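Local structure of protein STN1 (Saccharomyces cerevisiae, 3KEY) at residues S5-L10 and V68-S73; L15-K20 and F87-L92; N94-A99 and V136-E141; P151-N156 and L178-A183. The protein helps regulate telomere length and protect chromosome ends, limiting telomerase loading through CDC13, its C-terminal part (this chain) being built of two winged helix-turn-helix domains. All blocks are in the same frame, centred on the assembly; numbering follows the deposited sequence.

Contacts 1 to 4 run from the first winged helix-turn-helix domain into the second. Contact 1 joins helices 6-16 and 56-73 of the first domain and closes before contact 3 opens. Contact 2, about 13 Å away between centres, shares helix 6-16 and crosses contact 1 along the chain; it reaches strand 86-88 and helix 90-108, where one domain gives way to the next. Contact 3 pairs helix 90-108 with helix 132-149. The domains meet through contact 2, the K7-D137 salt bridge between contacts 1 and 3, and the packing of L15 on F96. Contact 4, in the hairpin of strands 154-161 and 173-180, lies apart in the second domain, about 20 Å from contact 3 between centres.

Contact 1. Residues S5-L10 and V68-S73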
loop_
_atom_site.group_PDB
_atom_site.type_symbol
_atom_site.label_atom_id
_atom_site.label_comp_id
_atom_site.label_asym_id
_atom_site.label_seq_id
_atom_site.Cartn_x
_atom_site.Cartn_y
_atom_site.Cartn_z
ATOM N N SER A 5 -8.366 2.088 3.295
ATOM C CA SER A 5 -8.502 3.372 2.607
ATOM C C SER A 5 -8.564 3.179 1.092
ATOM O O SER A 5 -8.202 2.118 0.582
ATOM C CB SER A 5 -7.325 4.289 2.956
ATOM O OG SER A 5 -6.099 3.776 2.460
ATOM N N ALA A 6 -9.028 4.199 0.376
ATOM C CA ALA A 6 -9.125 4.122 -1.080
ATOM C C ALA A 6 -7.732 3.876 -1.666
ATOM O O ALA A 6 -7.558 3.069 -2.583
ATOM C CB ALA A 6 -9.718 5.415 -1.636
ATOM N N LYS A 7 -6.747 4.582 -1.119
ATOM C CA LYS A 7 -5.365 4.452 -1.553
ATOM C C LYS A 7 -4.886 2.998 -1.441
ATOM O O LYS A 7 -4.291 2.465 -2.377
ATOM C CB LYS A 7 -4.470 5.360 -0.704
ATOM C CG LYS A 7 -2.994 5.298 -1.050
ATOM C CD LYS A 7 -2.163 5.986 0.016
ATOM C CE LYS A 7 -2.186 5.191 1.314
ATOM N NZ LYS A 7 -1.506 5.903 2.430
ATOM N N SER A 8 -5.140 2.358 -0.299
ATOM C CA SER A 8 -4.716 0.973 -0.118
ATOM C C SER A 8 -5.520 -0.003 -0.986
ATOM O O SER A 8 -5.031 -1.076 -1.321
ATOM C CB SER A 8 -4.771 0.575 1.367
ATOM O OG SER A 8 -3.633 1.075 2.074
ATOM N N ASN A 9 -6.745 0.361 -1.356
ATOM C CA ASN A 9 -7.529 -0.508 -2.238
ATOM C C ASN A 9 -6.867 -0.491 -3.627
ATOM O O ASN A 9 -6.764 -1.527 -4.292
ATOM C CB ASN A 9 -8.982 -0.029 -2.350
ATOM C CG ASN A 9 -9.845 -0.495 -1.181
ATOM O OD1 ASN A 9 -9.726 -1.632 -0.716
ATOM N ND2 ASN A 9 -10.733 0.378 -0.716
ATOM N N LEU A 10 -6.423 0.687 -4.063
ATOM C CA LEU A 10 -5.746 0.799 -5.349
ATOM C C LEU A 10 -4.411 0.073 -5.226
ATOM O O LEU A 10 -3.988 -0.620 -6.150
ATOM C CB LEU A 10 -5.507 2.266 -5.730
ATOM C CG LEU A 10 -4.667 2.462 -7.001
ATOM C CD1 LEU A 10 -5.329 1.748 -8.178
ATOM C CD2 LEU A 10 -4.499 3.943 -7.290
ATOM N N VAL A 68 -3.152 7.902 -7.479
ATOM C CA VAL A 68 -1.847 7.488 -7.980
ATOM C C VAL A 68 -0.747 8.347 -7.379
ATOM O O VAL A 68 0.307 7.835 -7.003
ATOM C CB VAL A 68 -1.737 7.559 -9.524
ATOM C CG1 VAL A 68 -2.708 6.572 -10.164
ATOM C CG2 VAL A 68 -1.995 8.975 -10.003
ATOM N N ASN A 69 -0.995 9.651 -7.277
ATOM C CA ASN A 69 0.005 10.547 -6.713
ATOM C C ASN A 69 0.289 10.237 -5.246
ATOM O O ASN A 69 1.423 10.395 -4.797
ATOM C CB ASN A 69 -0.415 12.013 -6.879
ATOM C CG ASN A 69 -0.364 12.481 -8.342
ATOM O OD1 ASN A 69 0.121 11.760 -9.221
ATOM N ND2 ASN A 69 -0.858 13.693 -8.599
ATOM N N ARG A 70 -0.723 9.799 -4.494
ATOM C CA ARG A 70 -0.508 9.465 -3.088
ATOM C C ARG A 70 0.469 8.291 -3.000
ATOM O O ARG A 70 1.363 8.284 -2.157
ATOM C CB ARG A 70 -1.823 9.070 -2.393
ATOM C CG ARG A 70 -2.846 10.189 -2.237
ATOM C CD ARG A 70 -4.113 9.697 -1.523
ATOM N NE ARG A 70 -5.247 10.603 -1.717
ATOM C CZ ARG A 70 -6.474 10.392 -1.241
ATOM N NH1 ARG A 70 -6.739 9.303 -0.530
ATOM N NH2 ARG A 70 -7.441 11.268 -1.485
ATOM N N LEU A 71 0.288 7.302 -3.873
ATOM C CA LEU A 71 1.148 6.124 -3.901
ATOM C C LEU A 71 2.582 6.466 -4.323
ATOM O O LEU A 71 3.540 6.056 -3.665
ATOM C CB LEU A 71 0.559 5.063 -4.840
ATOM C CG LEU A 71 -0.797 4.497 -4.394
ATOM C CD1 LEU A 71 -1.351 3.547 -5.441
ATOM C CD2 LEU A 71 -0.627 3.786 -3.053
ATOM N N VAL A 72 2.728 7.215 -5.415
ATOM C CA VAL A 72 4.054 7.609 -5.889
ATOM C C VAL A 72 4.741 8.421 -4.791
ATOM O O VAL A 72 5.935 8.280 -4.550
ATOM C CB VAL A 72 3.970 8.491 -7.166
ATOM C CG1 VAL A 72 5.374 8.947 -7.577
ATOM C CG2 VAL A 72 3.309 7.718 -8.300
ATOM N N SER A 73 3.961 9.262 -4.123
ATOM C CA SER A 73 4.453 10.125 -3.054
ATOM C C SER A 73 5.001 9.367 -1.835
ATOM O O SER A 73 5.869 9.877 -1.117
ATOM C CB SER A 73 3.328 11.065 -2.617
ATOM O OG SER A 73 3.702 11.828 -1.490
#
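K7 and L71 meet through carbon: CG of the lysine sits 3.4 Å from CD2 of the leucine, a tight approach for two aliphatic groups. L71 reaches in between K7 and L10. Its CD2 branch serves the lysine, while CD1 turns to the other side and lies 3.7 Å from CD2 of L10. That same L10 methyl also faces V68, 4.3 Å from its CG1, and the neighbouring L67 also touches L10. At the outer margin CD of K7 rests 3.9 Å from CB of R70, so the foot of the arginine, not its guanidinium, does the touching.

Polar interactions lie to the sides of this apolar seam. The lysine starts out extended, CG opposite its backbone N (chi1 179°), then bends at chi3 (69°) and lifts NZ off the leucine to a salt bridge with D137 of helix 132-149. Within 5-10, S5 holds the N-cap: its OG accepts from S8 N at 3.2 Å, tying down the first turn. No hydrogen bond joins the two helices.

The segment axes cross at -79°, 9.7 Å apart, and the seam belongs to the helical core of the first winged helix-turn-helix domain.

Contact 2. Residues L15-K20 and F87-L92; sequences LGLQMK and FDLLPL
L89 turns its side chain toward 15-20 and brings its CD1 methyl against two partners, L17 and M19. CD1 of L17 approaches to 4.1 Å, the two leucines meeting at a slant through their branch ends. CG of M19 comes to 4.2 Å from the same L89 methyl; with chi1 at 49° it is wedged between its own backbone N and carbonyl carbon, and the thioether beyond bends at chi3.

K20 and L90 lie alongside each other and point the same way. CD2 of L90 packs 4.0 Å from CB of K20, so the aliphatic root of the lysine makes the contact while its extended chain carries the amine away. At the other end of the contact L92 addresses helix 6-16: its CD2 is 3.7 Å from L15 N and lies near L15 CB as well. M11 and L14 of the same helix also touch L92.

One backbone bond joins the two segments. L89 N donates to K20 O at 2.9 Å and 164°. The next amide, L90 N, is taken by D88 OD1 at 3.1 Å, met from above the carboxylate plane, which caps the start of the following helix. K93 NZ gathers the carbonyls of L17 and M19 into the same corner.

Here the end of helix 6-16 packs on helix 90-108 of the second domain, and the loop after it bonds to the exit of strand 86-88, the central strand of the first winged helix-turn-helix sheet, last of its three along the chain.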
loop_
_atom_site.group_PDB
_atom_site.type_symbol
_atom_site.label_atom_id
_atom_site.label_comp_id
_atom_site.label_asym_id
_atom_site.label_seq_id
_atom_site.Cartn_x
_atom_site.Cartn_y
_atom_site.Cartn_z
ATOM N N LEU A 15 -0.859 -4.465 -6.742
ATOM C CA LEU A 15 -0.086 -5.612 -6.283
ATOM C C LEU A 15 -0.506 -6.900 -6.997
ATOM O O LEU A 15 0.339 -7.725 -7.342
ATOM C CB LEU A 15 -0.247 -5.783 -4.770
ATOM C CG LEU A 15 0.523 -6.947 -4.133
ATOM C CD1 LEU A 15 2.023 -6.713 -4.267
ATOM C CD2 LEU A 15 0.139 -7.075 -2.664
ATOM N N GLY A 16 -1.809 -7.054 -7.227
ATOM C CA GLY A 16 -2.324 -8.244 -7.884
ATOM C C GLY A 16 -2.144 -8.342 -9.391
ATOM O O GLY A 16 -2.277 -9.430 -9.953
ATOM N N LEU A 17 -1.847 -7.231 -10.058
ATOM C CA LEU A 17 -1.666 -7.256 -11.509
ATOM C C LEU A 17 -0.478 -8.131 -11.886
ATOM O O LEU A 17 0.599 -8.011 -11.306
ATOM C CB LEU A 17 -1.434 -5.842 -12.052
ATOM C CG LEU A 17 -2.568 -4.830 -11.905
ATOM C CD1 LEU A 17 -2.159 -3.513 -12.562
ATOM C CD2 LEU A 17 -3.833 -5.382 -12.547
ATOM N N GLN A 18 -0.664 -9.003 -12.868
ATOM C CA GLN A 18 0.424 -9.877 -13.289
ATOM C C GLN A 18 1.306 -9.205 -14.336
ATOM O O GLN A 18 1.333 -9.613 -15.499
ATOM C CB GLN A 18 -0.141 -11.195 -13.822
ATOM C CG GLN A 18 -0.880 -12.006 -12.768
ATOM C CD GLN A 18 -0.014 -12.290 -11.557
ATOM O OE1 GLN A 18 1.050 -12.901 -11.672
ATOM N NE2 GLN A 18 -0.462 -11.844 -10.386
ATOM N N MET A 19 2.029 -8.177 -13.897
ATOM C CA MET A 19 2.919 -7.405 -14.759
ATOM C C MET A 19 3.868 -6.561 -13.918
ATOM O O MET A 19 3.616 -6.322 -12.738
ATOM C CB MET A 19 2.096 -6.497 -15.681
ATOM C CG MET A 19 1.030 -5.694 -14.952
ATOM S SD MET A 19 -0.161 -4.916 -16.062
ATOM C CE MET A 19 -1.469 -6.150 -16.056
ATOM N N LYS A 20 4.956 -6.106 -14.535
ATOM C CA LYS A 20 5.945 -5.292 -13.836
ATOM C C LYS A 20 5.711 -3.794 -14.008
ATOM O O LYS A 20 6.261 -2.985 -13.262
ATOM C CB LYS A 20 7.347 -5.640 -14.325
ATOM C CG LYS A 20 7.657 -7.122 -14.300
ATOM C CD LYS A 20 8.954 -7.393 -15.045
ATOM C CE LYS A 20 9.168 -8.871 -15.325
ATOM N NZ LYS A 20 10.428 -9.059 -16.108
ATOM N N PHE A 87 3.876 3.425 -15.019
ATOM C CA PHE A 87 4.272 3.200 -13.633
ATOM C C PHE A 87 5.026 1.899 -13.449
ATOM O O PHE A 87 4.734 0.895 -14.094
ATOM C CB PHE A 87 3.044 3.204 -12.709
ATOM C CG PHE A 87 2.270 4.484 -12.750
ATOM C CD1 PHE A 87 1.137 4.602 -13.550
ATOM C CD2 PHE A 87 2.700 5.590 -12.024
ATOM C CE1 PHE A 87 0.445 5.802 -13.631
ATOM C CE2 PHE A 87 2.014 6.799 -12.097
ATOM C CZ PHE A 87 0.884 6.907 -12.903
ATOM N N ASP A 88 6.009 1.942 -12.561
ATOM C CA ASP A 88 6.826 0.784 -12.227
ATOM C C ASP A 88 6.136 0.149 -11.018
ATOM O O ASP A 88 5.939 0.811 -9.998
ATOM C CB ASP A 88 8.236 1.252 -11.850
ATOM C CG ASP A 88 9.180 0.106 -11.549
ATOM O OD1 ASP A 88 8.793 -1.071 -11.714
ATOM O OD2 ASP A 88 10.326 0.390 -11.148
ATOM N N LEU A 89 5.763 -1.120 -11.133
ATOM C CA LEU A 89 5.089 -1.796 -10.037
ATOM C C LEU A 89 6.046 -2.651 -9.188
ATOM O O LEU A 89 5.663 -3.177 -8.133
ATOM C CB LEU A 89 3.957 -2.665 -10.595
ATOM C CG LEU A 89 2.917 -1.948 -11.462
ATOM C CD1 LEU A 89 1.843 -2.944 -11.893
ATOM C CD2 LEU A 89 2.296 -0.791 -10.692
ATOM N N LEU A 90 7.293 -2.772 -9.638
ATOM C CA LEU A 90 8.281 -3.580 -8.921
ATOM C C LEU A 90 8.571 -3.114 -7.495
ATOM O O LEU A 90 8.804 -3.934 -6.608
ATOM C CB LEU A 90 9.586 -3.651 -9.712
ATOM C CG LEU A 90 9.520 -4.463 -11.006
ATOM C CD1 LEU A 90 10.909 -4.519 -11.647
ATOM C CD2 LEU A 90 9.018 -5.865 -10.703
ATOM N N PRO A 91 8.585 -1.795 -7.256
ATOM C CA PRO A 91 8.852 -1.333 -5.888
ATOM C C PRO A 91 7.815 -1.911 -4.918
ATOM O O PRO A 91 8.146 -2.398 -3.823
ATOM C CB PRO A 91 8.722 0.181 -6.009
ATOM C CG PRO A 91 9.227 0.443 -7.411
ATOM C CD PRO A 91 8.571 -0.667 -8.207
ATOM N N LEU A 92 6.555 -1.845 -5.344
ATOM C CA LEU A 92 5.427 -2.323 -4.553
ATOM C C LEU A 92 5.512 -3.818 -4.276
ATOM O O LEU A 92 5.361 -4.270 -3.132
ATOM C CB LEU A 92 4.113 -2.013 -5.281
ATOM C CG LEU A 92 2.826 -2.457 -4.581
ATOM C CD1 LEU A 92 2.773 -1.859 -3.182
ATOM C CD2 LEU A 92 1.618 -2.020 -5.400
#

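Contact 3. Residues N94-A99 and V136-E141; sequences NLFEYA and VDVFKE
V138 is the main bump: its CG1 methyl enters a hollow on helix 90-108 bounded by L95, F96 and A99. It stands over the centre of the F96 ring, 4.0 Å from the centroid and 12° off the normal, a CH-pi contact. The same methyl is 3.9 Å from CB of A99 and close to L95 O. Setting CG1 opposite the backbone N, chi1 of 173° points it into the hollow and leaves CG2 to CB of L95.

A second bump points the other way. CB of A99 projects onto the centre of the F139 ring, 3.7 Å from the centroid, and the small alanine lets the ring lie close against its helix, CZ reaching 3.6 Å from A99 CA. Y98 meets that ring's CZ with its own edge. At the opposite end, CB of E141 abuts the edge of F96 at CZ, 3.8 Å away. The axes cross at -57°, 9.4 Å apart.

No hydrogen bond spans the two segments. Shape and dispersion therefore hold this part of the second winged helix-turn-helix domain, with the acid of E141 turned away and D137 bound to K7 of the first domain.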
loop_
_atom_site.group_PDB
_atom_site.type_symbol
_atom_site.label_atom_id
_atom_site.label_comp_id
_atom_site.label_asym_id
_atom_site.label_seq_id
_atom_site.Cartn_x
_atom_site.Cartn_y
_atom_site.Cartn_z
ATOM N N ASN A 94 8.173 -5.730 -4.529
ATOM C CA ASN A 94 9.367 -6.057 -3.761
ATOM C C ASN A 94 9.161 -5.697 -2.282
ATOM O O ASN A 94 9.693 -6.367 -1.396
ATOM C CB ASN A 94 10.598 -5.316 -4.293
ATOM C CG ASN A 94 11.045 -5.828 -5.649
ATOM O OD1 ASN A 94 10.880 -7.004 -5.966
ATOM N ND2 ASN A 94 11.628 -4.947 -6.450
ATOM N N LEU A 95 8.410 -4.630 -2.018
ATOM C CA LEU A 95 8.143 -4.209 -0.641
ATOM C C LEU A 95 7.285 -5.260 0.054
ATOM O O LEU A 95 7.499 -5.579 1.222
ATOM C CB LEU A 95 7.425 -2.855 -0.612
ATOM C CG LEU A 95 8.331 -1.647 -0.848
ATOM C CD1 LEU A 95 7.512 -0.383 -1.113
ATOM C CD2 LEU A 95 9.230 -1.477 0.368
ATOM N N PHE A 96 6.317 -5.803 -0.679
ATOM C CA PHE A 96 5.448 -6.829 -0.129
ATOM C C PHE A 96 6.227 -8.109 0.150
ATOM O O PHE A 96 6.004 -8.758 1.168
ATOM C CB PHE A 96 4.282 -7.109 -1.078
ATOM C CG PHE A 96 2.997 -6.480 -0.639
ATOM C CD1 PHE A 96 2.145 -7.152 0.232
ATOM C CD2 PHE A 96 2.661 -5.194 -1.056
ATOM C CE1 PHE A 96 0.972 -6.558 0.689
ATOM C CE2 PHE A 96 1.489 -4.582 -0.605
ATOM C CZ PHE A 96 0.641 -5.266 0.270
ATOM N N GLU A 97 7.128 -8.481 -0.756
ATOM C CA GLU A 97 7.934 -9.678 -0.548
ATOM C C GLU A 97 8.761 -9.474 0.715
ATOM O O GLU A 97 8.792 -10.335 1.596
ATOM C CB GLU A 97 8.858 -9.929 -1.740
ATOM C CG GLU A 97 8.300 -10.906 -2.766
ATOM C CD GLU A 97 9.246 -11.136 -3.938
ATOM O OE1 GLU A 97 10.461 -11.342 -3.701
ATOM O OE2 GLU A 97 8.766 -11.117 -5.093
ATOM N N TYR A 98 9.422 -8.317 0.800
ATOM C CA TYR A 98 10.238 -7.984 1.962
ATOM C C TYR A 98 9.439 -8.102 3.279
ATOM O O TYR A 98 9.896 -8.730 4.239
ATOM C CB TYR A 98 10.788 -6.568 1.792
ATOM C CG TYR A 98 11.646 -6.068 2.934
ATOM C CD1 TYR A 98 11.069 -5.551 4.098
ATOM C CD2 TYR A 98 13.039 -6.085 2.838
ATOM C CE1 TYR A 98 11.862 -5.056 5.137
ATOM C CE2 TYR A 98 13.843 -5.594 3.866
ATOM C CZ TYR A 98 13.251 -5.079 5.011
ATOM O OH TYR A 98 14.046 -4.566 6.015
ATOM N N ALA A 99 8.252 -7.499 3.321
ATOM C CA ALA A 99 7.419 -7.555 4.519
ATOM C C ALA A 99 7.000 -8.993 4.856
ATOM O O ALA A 99 7.079 -9.412 6.009
ATOM C CB ALA A 99 6.185 -6.674 4.339
ATOM N N VAL A 136 4.321 1.256 6.582
ATOM C CA VAL A 136 3.263 0.900 7.517
ATOM C C VAL A 136 2.093 0.252 6.771
ATOM O O VAL A 136 1.584 -0.780 7.189
ATOM C CB VAL A 136 2.737 2.144 8.284
ATOM C CG1 VAL A 136 1.438 1.808 9.011
ATOM C CG2 VAL A 136 3.791 2.625 9.276
ATOM N N ASP A 137 1.663 0.842 5.660
ATOM C CA ASP A 137 0.536 0.251 4.949
ATOM C C ASP A 137 0.872 -1.108 4.350
ATOM O O ASP A 137 0.016 -1.983 4.290
ATOM C CB ASP A 137 -0.012 1.214 3.885
ATOM C CG ASP A 137 -0.690 2.436 4.510
ATOM O OD1 ASP A 137 -1.137 2.327 5.675
ATOM O OD2 ASP A 137 -0.784 3.494 3.850
ATOM N N VAL A 138 2.115 -1.307 3.925
ATOM C CA VAL A 138 2.469 -2.608 3.373
ATOM C C VAL A 138 2.417 -3.669 4.483
ATOM O O VAL A 138 1.829 -4.742 4.301
ATOM C CB VAL A 138 3.875 -2.588 2.714
ATOM C CG1 VAL A 138 4.287 -4.008 2.306
ATOM C CG2 VAL A 138 3.845 -1.684 1.483
ATOM N N PHE A 139 3.005 -3.363 5.636
ATOM C CA PHE A 139 2.999 -4.314 6.745
ATOM C C PHE A 139 1.592 -4.583 7.286
ATOM O O PHE A 139 1.277 -5.721 7.637
ATOM C CB PHE A 139 3.943 -3.858 7.873
ATOM C CG PHE A 139 5.382 -4.279 7.657
ATOM C CD1 PHE A 139 6.232 -3.523 6.855
ATOM C CD2 PHE A 139 5.860 -5.470 8.206
ATOM C CE1 PHE A 139 7.542 -3.945 6.600
ATOM C CE2 PHE A 139 7.164 -5.905 7.960
ATOM C CZ PHE A 139 8.009 -5.141 7.153
ATOM N N LYS A 140 0.742 -3.555 7.338
ATOM C CA LYS A 140 -0.629 -3.761 7.804
ATOM C C LYS A 140 -1.342 -4.797 6.921
ATOM O O LYS A 140 -1.987 -5.722 7.427
ATOM C CB LYS A 140 -1.415 -2.443 7.798
ATOM C CG LYS A 140 -1.143 -1.552 9.008
ATOM C CD LYS A 140 -1.972 -0.268 8.978
ATOM C CE LYS A 140 -1.804 0.528 10.278
ATOM N NZ LYS A 140 -2.581 1.809 10.242
ATOM N N GLU A 141 -1.226 -4.638 5.605
ATOM C CA GLU A 141 -1.851 -5.567 4.669
ATOM C C GLU A 141 -1.302 -6.994 4.804
ATOM O O GLU A 141 -2.062 -7.962 4.792
ATOM C CB GLU A 141 -1.660 -5.091 3.230
ATOM C CG GLU A 141 -2.914 -4.547 2.603
ATOM C CD GLU A 141 -4.132 -5.417 2.900
ATOM O OE1 GLU A 141 -4.148 -6.627 2.543
ATOM O OE2 GLU A 141 -5.073 -4.883 3.501
#

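Contact 4. Residues P151-N156 and L178-A183; sequences PEVLKN and LEYAAA
E179 O is gripped by two consecutive amides of the facing strand: K155 N at 2.9 Å and N156 N, more distantly, at 3.3 Å. Both donors stand off the carbonyl plane, tilted by 20° and 33°. Two residues facing one is the classic beta bulge, and it shifts the antiparallel register by one between the L154-Y180 pair, which is non-hydrogen-bonded, and the hydrogen-bonded pair N156-E179. In that second pair E179 N returns a bond to N156 O.

The side chains of N156 and E179 run alongside each other and add a bond of their own, ND2 to OE1 at 2.8 Å, in the amide plane and nearly along the C-O axis of the acid. The other carboxylate oxygen, OE2, lies 4.1 Å from K155 NZ, too far for a salt bridge; a water bridges the two.

These strands, 154-161 and 173-180, form the hairpin, or wing, of the second winged helix-turn-helix domain. Past the bulge, A181 N donates to V153 O at 2.9 Å. V153 O also meets the edge of the Y180 ring, whose OH bonds to C111 O and which stands edge-to-face to Y112. On the inner side L154 CD2 touches E179 O and L178, and M107 of helix 90-108 packs under V153, L154 and Y180. Beyond the strands, A181 CB nestles against the carbonyls of P151 and E152.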
loop_
_atom_site.group_PDB
_atom_site.type_symbol
_atom_site.label_atom_id
_atom_site.label_comp_id
_atom_site.label_asym_id
_atom_site.label_seq_id
_atom_site.Cartn_x
_atom_site.Cartn_y
_atom_site.Cartn_z
ATOM N N PRO A 151 -4.311 -18.573 11.578
ATOM C CA PRO A 151 -4.973 -18.268 12.851
ATOM C C PRO A 151 -4.448 -19.089 14.027
ATOM O O PRO A 151 -4.632 -18.708 15.183
ATOM C CB PRO A 151 -6.452 -18.529 12.549
ATOM C CG PRO A 151 -6.413 -19.527 11.436
ATOM C CD PRO A 151 -5.287 -19.033 10.574
ATOM N N GLU A 152 -3.775 -20.200 13.735
ATOM C CA GLU A 152 -3.229 -21.052 14.793
ATOM C C GLU A 152 -1.914 -20.486 15.312
ATOM O O GLU A 152 -1.420 -20.890 16.366
ATOM C CB GLU A 152 -2.994 -22.481 14.274
ATOM C CG GLU A 152 -4.189 -23.078 13.548
ATOM C CD GLU A 152 -4.109 -22.902 12.036
ATOM O OE1 GLU A 152 -3.523 -21.896 11.564
ATOM O OE2 GLU A 152 -4.644 -23.777 11.313
ATOM N N VAL A 153 -1.352 -19.537 14.573
ATOM C CA VAL A 153 -0.085 -18.940 14.967
ATOM C C VAL A 153 -0.183 -17.470 15.396
ATOM O O VAL A 153 0.242 -17.109 16.493
ATOM C CB VAL A 153 0.940 -19.081 13.825
ATOM C CG1 VAL A 153 2.296 -18.575 14.269
ATOM C CG2 VAL A 153 1.037 -20.546 13.410
ATOM N N LEU A 154 -0.747 -16.627 14.537
ATOM C CA LEU A 154 -0.867 -15.196 14.838
ATOM C C LEU A 154 -2.243 -14.864 15.406
ATOM O O LEU A 154 -3.247 -14.970 14.702
ATOM C CB LEU A 154 -0.651 -14.367 13.563
ATOM C CG LEU A 154 0.124 -13.039 13.612
ATOM C CD1 LEU A 154 -0.376 -12.144 12.479
ATOM C CD2 LEU A 154 -0.041 -12.351 14.937
ATOM N N LYS A 155 -2.284 -14.457 16.672
ATOM C CA LYS A 155 -3.544 -14.094 17.317
ATOM C C LYS A 155 -3.907 -12.617 17.088
ATOM O O LYS A 155 -5.033 -12.301 16.707
ATOM C CB LYS A 155 -3.454 -14.376 18.816
ATOM C CG LYS A 155 -4.753 -14.159 19.581
ATOM C CD LYS A 155 -4.562 -14.461 21.062
ATOM C CE LYS A 155 -5.834 -14.227 21.865
ATOM N NZ LYS A 155 -5.567 -14.354 23.329
ATOM N N ASN A 156 -2.950 -11.722 17.336
ATOM C CA ASN A 156 -3.140 -10.271 17.152
ATOM C C ASN A 156 -1.834 -9.590 16.742
ATOM O O ASN A 156 -0.749 -10.157 16.900
ATOM C CB ASN A 156 -3.621 -9.602 18.450
ATOM C CG ASN A 156 -5.081 -9.874 18.748
ATOM O OD1 ASN A 156 -5.960 -9.566 17.941
ATOM N ND2 ASN A 156 -5.349 -10.452 19.919
ATOM N N LEU A 178 3.631 -8.516 17.897
ATOM C CA LEU A 178 2.941 -9.741 17.512
ATOM C C LEU A 178 2.529 -10.526 18.756
ATOM O O LEU A 178 3.307 -10.669 19.701
ATOM C CB LEU A 178 3.852 -10.612 16.629
ATOM C CG LEU A 178 4.454 -9.940 15.389
ATOM C CD1 LEU A 178 5.445 -10.897 14.695
ATOM C CD2 LEU A 178 3.334 -9.524 14.439
ATOM N N GLU A 179 1.290 -11.002 18.762
ATOM C CA GLU A 179 0.792 -11.805 19.871
ATOM C C GLU A 179 0.458 -13.162 19.250
ATOM O O GLU A 179 -0.208 -13.235 18.214
ATOM C CB GLU A 179 -0.457 -11.174 20.491
ATOM C CG GLU A 179 -1.119 -12.062 21.541
ATOM C CD GLU A 179 -2.319 -11.404 22.217
ATOM O OE1 GLU A 179 -3.096 -10.712 21.527
ATOM O OE2 GLU A 179 -2.488 -11.598 23.439
ATOM N N TYR A 180 0.920 -14.230 19.885
ATOM C CA TYR A 180 0.706 -15.574 19.362
ATOM C C TYR A 180 -0.474 -16.351 19.938
ATOM O O TYR A 180 -0.829 -16.200 21.110
ATOM C CB TYR A 180 2.003 -16.373 19.508
ATOM C CG TYR A 180 3.145 -15.736 18.749
ATOM C CD1 TYR A 180 4.031 -14.851 19.379
ATOM C CD2 TYR A 180 3.295 -15.952 17.382
ATOM C CE1 TYR A 180 5.040 -14.194 18.653
ATOM C CE2 TYR A 180 4.293 -15.302 16.648
ATOM C CZ TYR A 180 5.159 -14.427 17.284
ATOM O OH TYR A 180 6.134 -13.786 16.545
ATOM N N ALA A 181 -1.074 -17.188 19.095
ATOM C CA ALA A 181 -2.223 -17.998 19.489
ATOM C C ALA A 181 -1.816 -19.167 20.382
ATOM O O ALA A 181 -0.642 -19.540 20.448
ATOM C CB ALA A 181 -2.949 -18.518 18.246
ATOM N N ALA A 182 -2.803 -19.740 21.061
ATOM C CA ALA A 182 -2.589 -20.863 21.969
ATOM C C ALA A 182 -1.881 -22.070 21.338
ATOM O O ALA A 182 -0.896 -22.565 21.884
ATOM C CB ALA A 182 -3.933 -21.302 22.564
ATOM N N ALA A 183 -2.386 -22.538 20.197
ATOM C CA ALA A 183 -1.809 -23.693 19.501
ATOM C C ALA A 183 -0.290 -23.595 19.315
ATOM O O ALA A 183 0.441 -24.526 19.658
ATOM C CB ALA A 183 -2.495 -23.878 18.141
HETATM O O HOH W 1 -5.163 -11.444 24.770
#